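Local atomic coordinates of putative oxidoreductase molybdopterin-binding subunit (Sulfolobus tokodaii, PDB entry 4ZOH), a protein that probably oxidises an aldehyde or related substrate at a molybdenum centre held by pterin cytosine dinucleotide, as in the xanthine dehydrogenase family. Residues Asp106-Leu109 and Lys113-Glu116; Ser184-His189 and Gly212-Ser217; Leu191-Val196 and Ile475-Gly480. All coordinates share one frame; numbering follows the deposited sequence.

Contact 1. Residues Asp106-Leu109 and Lys113-Glu116; sequences DYVL and KALE
With chi1 at 66°, Val108 places CG1 between its own backbone N and carbonyl carbon and CG2 anti to that N, so both methyls of the fork reach Lys113 and Ala114 of the short helix that follows. CG1 meets the methyl of Ala114, Val108 CG1 to Ala114 CB being 3.7 Å. CG2 turns toward the preceding residue of the helix, Val108 CG2 lying 3.7 Å from Lys113 CB and 3.8 Å from Ala114 N. The Ala114 methyl therefore sits against both branches, its CB being 4.0 Å from Val108 CG2. Lys113 takes part through the root of its side chain: the chain bends at chi2, 74°, and carries the ammonium away from Val108. No hydrogen bond crosses this contact; it is purely apolar packing. Polar bonds to other parts of the chain fix its two halves instead. Val108 N is hydrogen-bonded to Asn324 OD1 and Asp106 O to His43 ND1, while Ala114 O accepts from Asn128 ND2. On the helix side Ala114 also packs on Val321 of strand 313-321. Far from the cofactor, this is a tight strand-to-helix connection: the chain leaves strand 100-104 of the region matching the a/b hammerhead domain family and folds back on helix 111-114 through a single valine.

Contact 2. Residues Ser184-His189 and Gly212-Ser217; sequences STQSAH and GGAFGS. With MCN (pterin cytosine dinucleotide), chain D.
Gln186 reaches across to the glycine-rich loop Gly212-Ser217, part of the molybdopterin-binding pocket of the xanthine dehydrogenase family fold, and lays its amide against Ala214 and Gly216. Its CG stands beside the backbone N (chi1 -62°) and the chain runs extended beyond it, bringing OE1 to 3.1 Å from Gly216 N in a weak, bent hydrogen bond. The same oxygen is 3.2 Å from Ala214 CB, and the methyl also lies against Gln186 CG and CD. Gln186 OE1 further accepts from Lys218 N, and NE2 is bonded to Thr481 O, so both ends of the amide are held and its rotation is fixed.

On the cofactor side the loop offers two neighbouring N-H groups to one pterin oxygen: MCN O4' is 2.8 Å from Ala214 N and 2.9 Å from Phe215 N. The Phe215 ring lies over the pterin, with O4' 3.5 Å above its plane near the ring centre, and its CE1 is 3.3 Å from MCN C4'. A basic side chain of another protein chain packs on this phenylalanine; the Phe215 side chain comes within about 6 Å of the iron-sulfur cluster, and Gly216 lies close to the molybdenum.

Behind this first shell a type I' beta turn from Ala214 to Ser217 shapes the loop. Glu166 OE2 ties the segments together by bonding both Ser184 OG and Gly212 N. The turn is locked at Ala214 O, which takes Ser217 N and Ser217 OG from the same face of its plane, the hydroxyl at 2.8 Å.

Contact 3. Residues Leu191-Val196 and Ile475-Gly480; sequences LRRNLV and IEDGIG
The helical turn Leu191-Val196, with regular bonds such as Leu195 N to Leu191 O, faces the extended, non-regular chain Ile475-Gly480, whose Asp477 and Gly478 are almost fully stretched. Arg193 spans the gap. Its chain bends at chi3, -66°, turning the guanidinium end-on to the loop, where NH1 and NH2 both grip the carbonyl oxygen of Gly478. The bond from Arg193 NH2 to Gly478 O is 3.0 Å and fairly straight; that from NH1 is longer, 3.3 Å, and both run close to the guanidinium plane. Arg193 NH1 also forms a salt bridge with Asp477 OD2 at 2.7 Å; as a hydrogen bond it is weak, the N-H being poorly aimed, and the two flat groups are turned 33° apart. A water sits in the guanidinium plane, accepting from NH1 and donating to Asp477 OD1. The Ile479 CD1 methyl rests 3.9 Å from Arg193 NH2, a van der Waals touch, the two side chains crossing at about a right angle. Within its own loop, Gly478 N donates to the anti lone pair of Asp477 OD2 at 2.8 Å. Asp477 OD1 also takes Tyr429 N of the second subunit, whose Asp430 salt-bridges Arg192, placing this contact beside the subunit interface. One arginine thus joins two regions matching molybdopterin-binding domain families. Its guanidinium serves both a neutral carbonyl and a carboxylate, and its positive charge next to Asp477 would probably help keep that buried residue ionised.

Overall arrangement
Contact 2 lies deepest, with centre about 9 Å from that of the chain, and all its touching residues are buried; contact 3 is partly buried at about 18 Å, and contact 1 lies toward the periphery at about 28 Å. Contacts 2 and 3 share helix 188-199: its N-cap residue, Ser187, probably hydrogen-bonds through OG to Ile479 O at 2.7 Å, and His189 packs on Ile475, so the N-terminal end of this helix meets the loop 475-480, while Gln186, just before it, reaches the pterin loop 212-217. Contact 1 touches neither. Chemistry changes accordingly: methyl packing in contact 1, amide and backbone bonds beside the cofactor, and charge with water near the second subunit.

Contact 1. Residues Asp106-Leu109 and Lys113-Glu116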
# COMPACT_ATOMS: atom_id res chain seq x y z
N ASP A 106 -1.42 -14.87 44.46
CA ASP A 106 -2.65 -14.37 45.01
C ASP A 106 -2.96 -13.02 44.28
O ASP A 106 -2.06 -12.22 43.97
CB ASP A 106 -2.57 -14.21 46.56
CG ASP A 106 -3.97 -14.02 47.23
OD1 ASP A 106 -5.02 -14.43 46.66
OD2 ASP A 106 -4.01 -13.44 48.34
N TYR A 107 -4.26 -12.79 44.12
CA TYR A 107 -4.77 -11.65 43.37
C TYR A 107 -5.97 -10.98 44.03
O TYR A 107 -6.67 -11.60 44.84
CB TYR A 107 -5.16 -12.15 42.00
CG TYR A 107 -6.16 -13.24 42.01
CD1 TYR A 107 -7.53 -12.94 41.87
CD2 TYR A 107 -5.78 -14.58 42.06
CE1 TYR A 107 -8.48 -13.92 41.84
CE2 TYR A 107 -6.74 -15.57 42.04
CZ TYR A 107 -8.10 -15.21 41.94
OH TYR A 107 -9.10 -16.13 41.87
N VAL A 108 -6.17 -9.71 43.69
CA VAL A 108 -7.31 -8.98 44.21
C VAL A 108 -8.14 -8.31 43.06
O VAL A 108 -7.56 -7.66 42.19
CB VAL A 108 -6.83 -8.00 45.31
CG1 VAL A 108 -5.95 -6.91 44.79
CG2 VAL A 108 -8.01 -7.46 46.10
N LEU A 109 -9.47 -8.54 43.07
CA LEU A 109 -10.49 -8.06 42.10
C LEU A 109 -11.28 -6.82 42.56
O LEU A 109 -11.63 -5.91 41.77
CB LEU A 109 -11.45 -9.22 41.76
CG LEU A 109 -10.74 -10.45 41.18
CD1 LEU A 109 -11.74 -11.53 40.80
CD2 LEU A 109 -9.86 -10.10 39.96
N LYS A 113 -11.25 -4.10 48.77
CA LYS A 113 -10.24 -5.02 49.31
C LYS A 113 -8.84 -4.52 48.99
O LYS A 113 -8.01 -4.45 49.87
CB LYS A 113 -10.38 -6.41 48.71
CG LYS A 113 -11.23 -7.39 49.47
CD LYS A 113 -12.71 -7.08 49.35
CE LYS A 113 -13.60 -8.04 50.15
NZ LYS A 113 -13.98 -9.28 49.39
N ALA A 114 -8.60 -4.11 47.74
CA ALA A 114 -7.24 -3.90 47.23
C ALA A 114 -6.57 -2.77 47.96
O ALA A 114 -5.31 -2.79 48.18
CB ALA A 114 -7.25 -3.60 45.71
N LEU A 115 -7.35 -1.75 48.27
CA LEU A 115 -6.80 -0.57 48.95
C LEU A 115 -6.30 -0.87 50.41
O LEU A 115 -5.60 -0.05 50.96
CB LEU A 115 -7.75 0.64 48.93
CG LEU A 115 -9.09 0.70 49.68
CD1 LEU A 115 -8.94 1.20 51.13
CD2 LEU A 115 -10.04 1.65 48.96
N GLU A 116 -6.63 -2.03 50.96
CA GLU A 116 -6.05 -2.44 52.25
C GLU A 116 -4.59 -2.94 52.09
O GLU A 116 -3.96 -3.31 53.06
CB GLU A 116 -6.87 -3.55 52.88
CG GLU A 116 -8.26 -3.20 53.42
CD GLU A 116 -9.03 -4.48 53.73
OE1 GLU A 116 -8.48 -5.59 53.56
OE2 GLU A 116 -10.20 -4.39 54.12

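Contact 2. Residues Ser184-His189 and Gly212-Ser217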
# COMPACT_ATOMS: atom_id res chain seq x y z
N SER A 184 -5.06 1.77 14.16
CA SER A 184 -6.41 2.16 14.45
C SER A 184 -6.32 2.93 15.76
O SER A 184 -6.41 2.37 16.84
CB SER A 184 -7.37 0.94 14.53
OG SER A 184 -8.71 1.38 14.76
N THR A 185 -6.00 4.19 15.64
CA THR A 185 -5.71 4.98 16.83
C THR A 185 -6.56 6.26 16.79
O THR A 185 -7.10 6.59 15.72
CB THR A 185 -4.20 5.35 16.88
OG1 THR A 185 -3.92 6.00 18.11
CG2 THR A 185 -3.78 6.25 15.74
N GLN A 186 -6.61 7.01 17.91
CA GLN A 186 -7.35 8.31 17.95
C GLN A 186 -6.53 9.54 17.53
O GLN A 186 -7.06 10.64 17.38
CB GLN A 186 -8.05 8.54 19.30
CG GLN A 186 -9.09 7.48 19.56
CD GLN A 186 -9.89 7.70 20.83
OE1 GLN A 186 -10.23 6.73 21.52
NE2 GLN A 186 -10.15 8.94 21.17
N SER A 187 -5.23 9.34 17.30
CA SER A 187 -4.39 10.45 16.90
C SER A 187 -3.08 9.91 16.37
O SER A 187 -2.34 9.33 17.14
CB SER A 187 -4.05 11.36 18.11
OG SER A 187 -3.20 12.43 17.72
N ALA A 188 -2.77 10.20 15.12
CA ALA A 188 -1.45 9.78 14.57
C ALA A 188 -0.26 10.49 15.32
O ALA A 188 0.72 9.88 15.63
CB ALA A 188 -1.37 10.02 13.08
N HIS A 189 -0.42 11.77 15.66
CA HIS A 189 0.67 12.58 16.16
C HIS A 189 1.01 12.20 17.59
O HIS A 189 2.20 12.13 17.92
CB HIS A 189 0.32 14.06 16.00
CG HIS A 189 -0.27 14.38 14.66
ND1 HIS A 189 0.51 14.58 13.54
CD2 HIS A 189 -1.56 14.54 14.25
CE1 HIS A 189 -0.27 14.85 12.50
NE2 HIS A 189 -1.53 14.84 12.90
N GLY A 212 -12.67 2.57 12.61
CA GLY A 212 -14.06 2.17 12.89
C GLY A 212 -14.53 2.52 14.31
O GLY A 212 -15.04 1.61 15.01
N GLY A 213 -14.38 3.79 14.74
CA GLY A 213 -14.77 4.20 16.13
C GLY A 213 -13.70 3.81 17.19
O GLY A 213 -12.74 3.03 16.88
N ALA A 214 -13.89 4.27 18.43
CA ALA A 214 -12.90 4.12 19.47
C ALA A 214 -13.57 4.32 20.82
O ALA A 214 -13.50 3.43 21.72
CB ALA A 214 -11.80 5.14 19.28
N PHE A 215 -14.23 5.50 20.95
CA PHE A 215 -15.03 5.88 22.16
C PHE A 215 -14.09 5.90 23.38
O PHE A 215 -14.50 5.56 24.48
CB PHE A 215 -16.22 4.93 22.38
CG PHE A 215 -17.06 4.79 21.14
CD1 PHE A 215 -17.94 5.81 20.75
CD2 PHE A 215 -16.95 3.64 20.31
CE1 PHE A 215 -18.72 5.67 19.59
CE2 PHE A 215 -17.72 3.52 19.14
CZ PHE A 215 -18.61 4.54 18.76
N GLY A 216 -12.82 6.28 23.12
CA GLY A 216 -11.85 6.55 24.14
C GLY A 216 -10.88 5.38 24.21
O GLY A 216 -9.80 5.57 24.61
N SER A 217 -11.26 4.21 23.74
CA SER A 217 -10.45 3.02 23.79
C SER A 217 -9.11 3.04 23.01
O SER A 217 -8.34 2.10 23.21
CB SER A 217 -11.26 1.80 23.42
OG SER A 217 -11.37 1.70 22.04
N1 MCN D . -20.59 19.70 16.61
C2 MCN D . -21.15 20.87 16.12
N3 MCN D . -21.34 21.96 16.93
C4 MCN D . -20.96 21.87 18.26
C5 MCN D . -20.40 20.70 18.77
C6 MCN D . -20.18 19.60 17.93
O2 MCN D . -21.51 21.00 14.95
N4 MCN D . -21.15 22.93 19.02
C1' MCN D . -20.41 18.59 15.67
C2D MCN D . -19.01 18.68 15.05
O2' MCN D . -18.98 19.37 13.85
C3' MCN D . -18.71 17.23 14.74
C4D MCN D . -19.17 16.62 16.00
O4D MCN D . -20.42 17.35 16.34
O3' MCN D . -19.43 16.74 13.67
C5' MCN D . -17.91 16.99 16.77
O5' MCN D . -18.08 16.85 18.06
PA MCN D . -17.03 17.44 19.15
O1A MCN D . -16.05 18.43 18.74
O2A MCN D . -18.03 17.73 20.23
O3A MCN D . -16.37 15.94 19.56
PB MCN D . -15.14 15.30 18.73
O1B MCN D . -13.86 15.83 19.35
O2B MCN D . -15.22 15.43 17.27
O3B MCN D . -15.38 13.83 19.07
C10 MCN D . -14.81 13.16 20.23
C9' MCN D . -15.87 12.40 20.97
C8' MCN D . -15.33 11.51 21.97
S8' MCN D . -14.25 12.13 23.20
C7' MCN D . -15.72 10.21 22.07
S7' MCN D . -15.18 9.13 23.39
C6' MCN D . -16.73 9.63 21.20
C7 MCN D . -17.56 10.76 20.51
O9' MCN D . -16.63 11.69 20.00
N5' MCN D . -16.18 8.67 20.25
C4A MCN D . -16.75 8.42 18.99
N8' MCN D . -18.35 10.19 19.38
C4B MCN D . -17.87 9.19 18.58
N1' MCN D . -18.50 8.99 17.42
C2' MCN D . -18.02 8.06 16.59
N2' MCN D . -18.65 7.90 15.44
N3' MCN D . -16.90 7.23 16.91
C4' MCN D . -16.24 7.39 18.15
O4' MCN D . -15.26 6.66 18.45

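Contact 3. Residues Leu191-Val196 and Ile475-Gly480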
# COMPACT_ATOMS: atom_id res chain seq x y z
N LEU A 191 0.23 9.09 19.01
CA LEU A 191 0.86 7.78 18.87
C LEU A 191 2.35 7.93 18.41
O LEU A 191 3.22 7.26 18.90
CB LEU A 191 0.04 6.83 17.98
CG LEU A 191 0.67 5.48 17.67
CD1 LEU A 191 0.74 4.76 19.05
CD2 LEU A 191 -0.25 4.68 16.76
N ARG A 192 2.64 8.83 17.49
CA ARG A 192 4.01 8.99 17.14
C ARG A 192 4.90 9.40 18.37
O ARG A 192 5.97 8.82 18.58
CB ARG A 192 4.16 10.04 16.06
CG ARG A 192 5.59 10.08 15.56
CD ARG A 192 5.79 11.19 14.57
NE ARG A 192 7.21 11.54 14.63
CZ ARG A 192 7.73 12.41 15.51
NH1 ARG A 192 6.94 13.07 16.38
NH2 ARG A 192 9.07 12.61 15.53
N ARG A 193 4.44 10.38 19.15
CA ARG A 193 5.14 10.79 20.34
C ARG A 193 5.33 9.60 21.29
O ARG A 193 6.40 9.45 21.85
CB ARG A 193 4.47 11.93 21.02
CG ARG A 193 4.76 13.25 20.38
CD ARG A 193 4.16 14.40 21.20
NE ARG A 193 2.67 14.39 21.22
CZ ARG A 193 1.88 14.89 20.25
NH1 ARG A 193 2.37 15.39 19.12
NH2 ARG A 193 0.56 14.89 20.41
N ASN A 194 4.32 8.76 21.45
CA ASN A 194 4.44 7.60 22.30
C ASN A 194 5.50 6.63 21.75
O ASN A 194 6.29 6.08 22.51
CB ASN A 194 3.10 6.90 22.50
CG ASN A 194 2.14 7.72 23.35
OD1 ASN A 194 2.59 8.55 24.14
ND2 ASN A 194 0.78 7.51 23.17
N LEU A 195 5.50 6.41 20.45
CA LEU A 195 6.50 5.51 19.91
C LEU A 195 7.93 6.12 19.95
O LEU A 195 8.86 5.42 20.27
CB LEU A 195 6.11 5.02 18.52
CG LEU A 195 4.82 4.25 18.39
CD1 LEU A 195 4.52 4.05 16.87
CD2 LEU A 195 4.86 2.92 19.20
N VAL A 196 8.08 7.39 19.66
CA VAL A 196 9.38 8.09 19.75
C VAL A 196 9.95 7.88 21.18
O VAL A 196 11.11 7.46 21.29
CB VAL A 196 9.29 9.60 19.40
CG1 VAL A 196 10.61 10.37 19.76
CG2 VAL A 196 8.91 9.78 17.92
N ILE A 475 1.19 17.31 7.95
CA ILE A 475 0.99 18.47 8.83
C ILE A 475 2.08 18.50 9.91
O ILE A 475 2.58 17.43 10.34
CB ILE A 475 -0.45 18.52 9.41
CG1 ILE A 475 -0.79 19.92 10.04
CG2 ILE A 475 -0.76 17.34 10.32
CD1 ILE A 475 -2.23 20.10 10.49
N GLU A 476 2.43 19.71 10.33
CA GLU A 476 3.48 19.89 11.34
C GLU A 476 3.27 18.99 12.57
O GLU A 476 4.20 18.33 12.98
CB GLU A 476 3.62 21.36 11.77
CG GLU A 476 4.76 21.58 12.75
CD GLU A 476 4.99 23.04 13.20
OE1 GLU A 476 4.09 23.90 13.01
OE2 GLU A 476 6.13 23.35 13.66
N ASP A 477 2.06 18.92 13.13
CA ASP A 477 1.84 18.19 14.35
C ASP A 477 0.35 18.23 14.68
O ASP A 477 -0.46 18.71 13.89
CB ASP A 477 2.68 18.78 15.55
CG ASP A 477 3.21 17.70 16.48
OD1 ASP A 477 4.41 17.69 16.82
OD2 ASP A 477 2.45 16.84 16.89
N GLY A 478 -0.00 17.68 15.82
CA GLY A 478 -1.39 17.71 16.24
C GLY A 478 -1.51 17.16 17.63
O GLY A 478 -0.58 16.51 18.16
N ILE A 479 -2.68 17.40 18.21
CA ILE A 479 -2.99 16.77 19.45
C ILE A 479 -3.84 15.52 19.27
O ILE A 479 -3.36 14.41 19.56
CB ILE A 479 -3.50 17.79 20.55
CG1 ILE A 479 -2.33 18.71 20.94
CG2 ILE A 479 -4.12 17.04 21.75
CD1 ILE A 479 -1.24 18.03 21.82
N GLY A 480 -5.12 15.68 18.87
CA GLY A 480 -5.96 14.50 18.64
C GLY A 480 -7.46 14.74 18.84
O GLY A 480 -7.86 15.87 19.06
O HOH W 1 5.18 15.52 18.15